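Local atomic coordinates of polyketide synthase (Lyngbya majuscula 19L, PDB entry 3QIT), a protein that acts as the decarboxylating thioesterase of curacin A biosynthesis, an alpha/beta hydrolase that forms the product's terminal alkene. Residues B[26-31]-B[55-60]. Sequence-based numbering, arbitrary orientation.
Sequences HPVVLC and RVVAPD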
loop_
_atom_site.group_PDB
_atom_site.type_symbol
_atom_site.label_atom_id
_atom_site.label_comp_id
_atom_site.label_asym_id
_atom_site.label_seq_id
_atom_site.Cartn_x
_atom_site.Cartn_y
_atom_site.Cartn_z
ATOM N N HIS B 26 -9.632 -16.394 29.239
ATOM C CA HIS B 26 -10.211 -17.538 28.542
ATOM C C HIS B 26 -9.657 -17.683 27.115
ATOM O O HIS B 26 -9.146 -16.701 26.558
ATOM C CB HIS B 26 -11.741 -17.426 28.513
ATOM C CG HIS B 26 -12.398 -17.672 29.839
ATOM N ND1 HIS B 26 -13.751 -17.488 30.043
ATOM C CD2 HIS B 26 -11.889 -18.076 31.031
ATOM C CE1 HIS B 26 -14.048 -17.780 31.301
ATOM N NE2 HIS B 26 -12.935 -18.130 31.922
ATOM N N PRO B 27 -9.768 -18.896 26.515
ATOM C CA PRO B 27 -9.213 -19.128 25.173
ATOM C C PRO B 27 -9.828 -18.186 24.159
ATOM O O PRO B 27 -11.021 -17.893 24.238
ATOM C CB PRO B 27 -9.625 -20.575 24.844
ATOM C CG PRO B 27 -9.906 -21.210 26.152
ATOM C CD PRO B 27 -10.253 -20.141 27.142
ATOM N N VAL B 28 -9.016 -17.748 23.199
ATOM C CA VAL B 28 -9.416 -16.670 22.293
ATOM C C VAL B 28 -10.111 -17.170 21.029
ATOM O O VAL B 28 -9.656 -18.119 20.386
ATOM C CB VAL B 28 -8.194 -15.794 21.914
ATOM C CG1 VAL B 28 -8.565 -14.801 20.762
ATOM C CG2 VAL B 28 -7.659 -15.056 23.153
ATOM N N VAL B 29 -11.191 -16.486 20.661
ATOM C CA VAL B 29 -11.753 -16.573 19.313
ATOM C C VAL B 29 -11.517 -15.211 18.673
ATOM O O VAL B 29 -12.057 -14.209 19.132
ATOM C CB VAL B 29 -13.254 -16.894 19.312
ATOM C CG1 VAL B 29 -13.820 -17.026 17.878
ATOM C CG2 VAL B 29 -13.519 -18.232 20.061
ATOM N N LEU B 30 -10.699 -15.195 17.634
ATOM C CA LEU B 30 -10.377 -13.947 16.938
ATOM C C LEU B 30 -11.255 -13.868 15.674
ATOM O O LEU B 30 -11.184 -14.746 14.817
ATOM C CB LEU B 30 -8.886 -13.906 16.601
ATOM C CG LEU B 30 -8.384 -12.731 15.730
ATOM C CD1 LEU B 30 -8.654 -11.412 16.444
ATOM C CD2 LEU B 30 -6.896 -12.901 15.515
ATOM N N CYS B 31 -12.062 -12.808 15.565
ATOM C CA CYS B 31 -13.057 -12.655 14.485
ATOM C C CYS B 31 -12.701 -11.418 13.641
ATOM O O CYS B 31 -12.501 -10.332 14.188
ATOM C CB CYS B 31 -14.450 -12.408 15.052
ATOM S SG CYS B 31 -15.017 -13.751 16.153
ATOM N N ARG B 55 -12.988 -16.033 25.208
ATOM C CA ARG B 55 -12.661 -14.616 25.065
ATOM C C ARG B 55 -12.753 -14.316 23.558
ATOM O O ARG B 55 -11.947 -14.795 22.767
ATOM C CB ARG B 55 -11.250 -14.353 25.611
ATOM C CG ARG B 55 -10.712 -12.936 25.369
ATOM C CD ARG B 55 -11.488 -11.885 26.119
ATOM N NE ARG B 55 -10.752 -10.615 26.063
ATOM C CZ ARG B 55 -11.091 -9.515 26.729
ATOM N NH1 ARG B 55 -12.163 -9.512 27.495
ATOM N NH2 ARG B 55 -10.370 -8.404 26.598
ATOM N N VAL B 56 -13.763 -13.545 23.165
ATOM C CA VAL B 56 -13.956 -13.248 21.742
ATOM C C VAL B 56 -13.381 -11.848 21.484
ATOM O O VAL B 56 -13.705 -10.900 22.178
ATOM C CB VAL B 56 -15.456 -13.281 21.354
ATOM C CG1 VAL B 56 -15.625 -13.065 19.876
ATOM C CG2 VAL B 56 -16.114 -14.627 21.811
ATOM N N VAL B 57 -12.511 -11.754 20.491
ATOM C CA VAL B 57 -11.847 -10.498 20.176
ATOM C C VAL B 57 -12.116 -10.198 18.694
ATOM O O VAL B 57 -11.859 -11.036 17.830
ATOM C CB VAL B 57 -10.320 -10.607 20.406
ATOM C CG1 VAL B 57 -9.617 -9.346 19.917
ATOM C CG2 VAL B 57 -9.997 -10.849 21.881
ATOM N N ALA B 58 -12.630 -8.992 18.409
ATOM C CA ALA B 58 -12.961 -8.598 17.054
ATOM C C ALA B 58 -12.392 -7.189 16.836
ATOM O O ALA B 58 -13.005 -6.215 17.243
ATOM C CB ALA B 58 -14.502 -8.621 16.834
ATOM N N PRO B 59 -11.242 -7.083 16.169
ATOM C CA PRO B 59 -10.657 -5.754 15.872
ATOM C C PRO B 59 -11.492 -5.036 14.841
ATOM O O PRO B 59 -12.064 -5.669 13.937
ATOM C CB PRO B 59 -9.292 -6.088 15.262
ATOM C CG PRO B 59 -9.425 -7.476 14.771
ATOM C CD PRO B 59 -10.383 -8.177 15.678
ATOM N N ASP B 60 -11.574 -3.711 14.973
ATOM C CA ASP B 60 -12.061 -2.890 13.870
ATOM C C ASP B 60 -10.884 -2.752 12.884
ATOM O O ASP B 60 -9.783 -2.311 13.257
ATOM C CB ASP B 60 -12.437 -1.479 14.358
ATOM C CG ASP B 60 -13.722 -1.425 15.196
ATOM O OD1 ASP B 60 -14.702 -2.149 14.933
ATOM O OD2 ASP B 60 -13.755 -0.603 16.140
HETATM O O HOH W 1 -13.609 -7.914 13.412
#
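Leu30 reaches across to strand 55-59 with one methyl: CD1 sits in a hollow walled by Val57 O at 3.5 Å, Pro59 CD at 3.7 Å and Val57 CG1 at 4.2 Å, its side chain crossing the proline at about a right angle. The chi2 of 61° turns CD1 toward the neighbouring strand. Val28 CG1 borders Val57 CG2 on the same face. Arg55 is that face's polar exception: its CB packs 3.3 Å from His26 O, while the chain end leads away and NH1 bonds Gly22 O. On the other face Cys31 SG, rotated beside its own backbone N (chi1 -59°), packs 3.8 Å from Val56 CG1, and helix 43-51 covers Val29 and Val56. Four backbone bonds fix the parallel register, among them Val57 N to Val29 O at 2.8 Å, almost straight (171°). Pro59 has no N-H to continue the pattern: its CD comes 3.4 Å from Cys31 O, which instead accepts from a water that also donates to Pro59 O. This pairing closes the beta-alpha-beta crossover 28-32, 43-51, 55-59. Its chemistry implies burial of Val28 to Cys31 and Val56 to Pro59 between mainly apolar faces, outward-facing backbone groups being met by flanking strands 97-102 and 14-21.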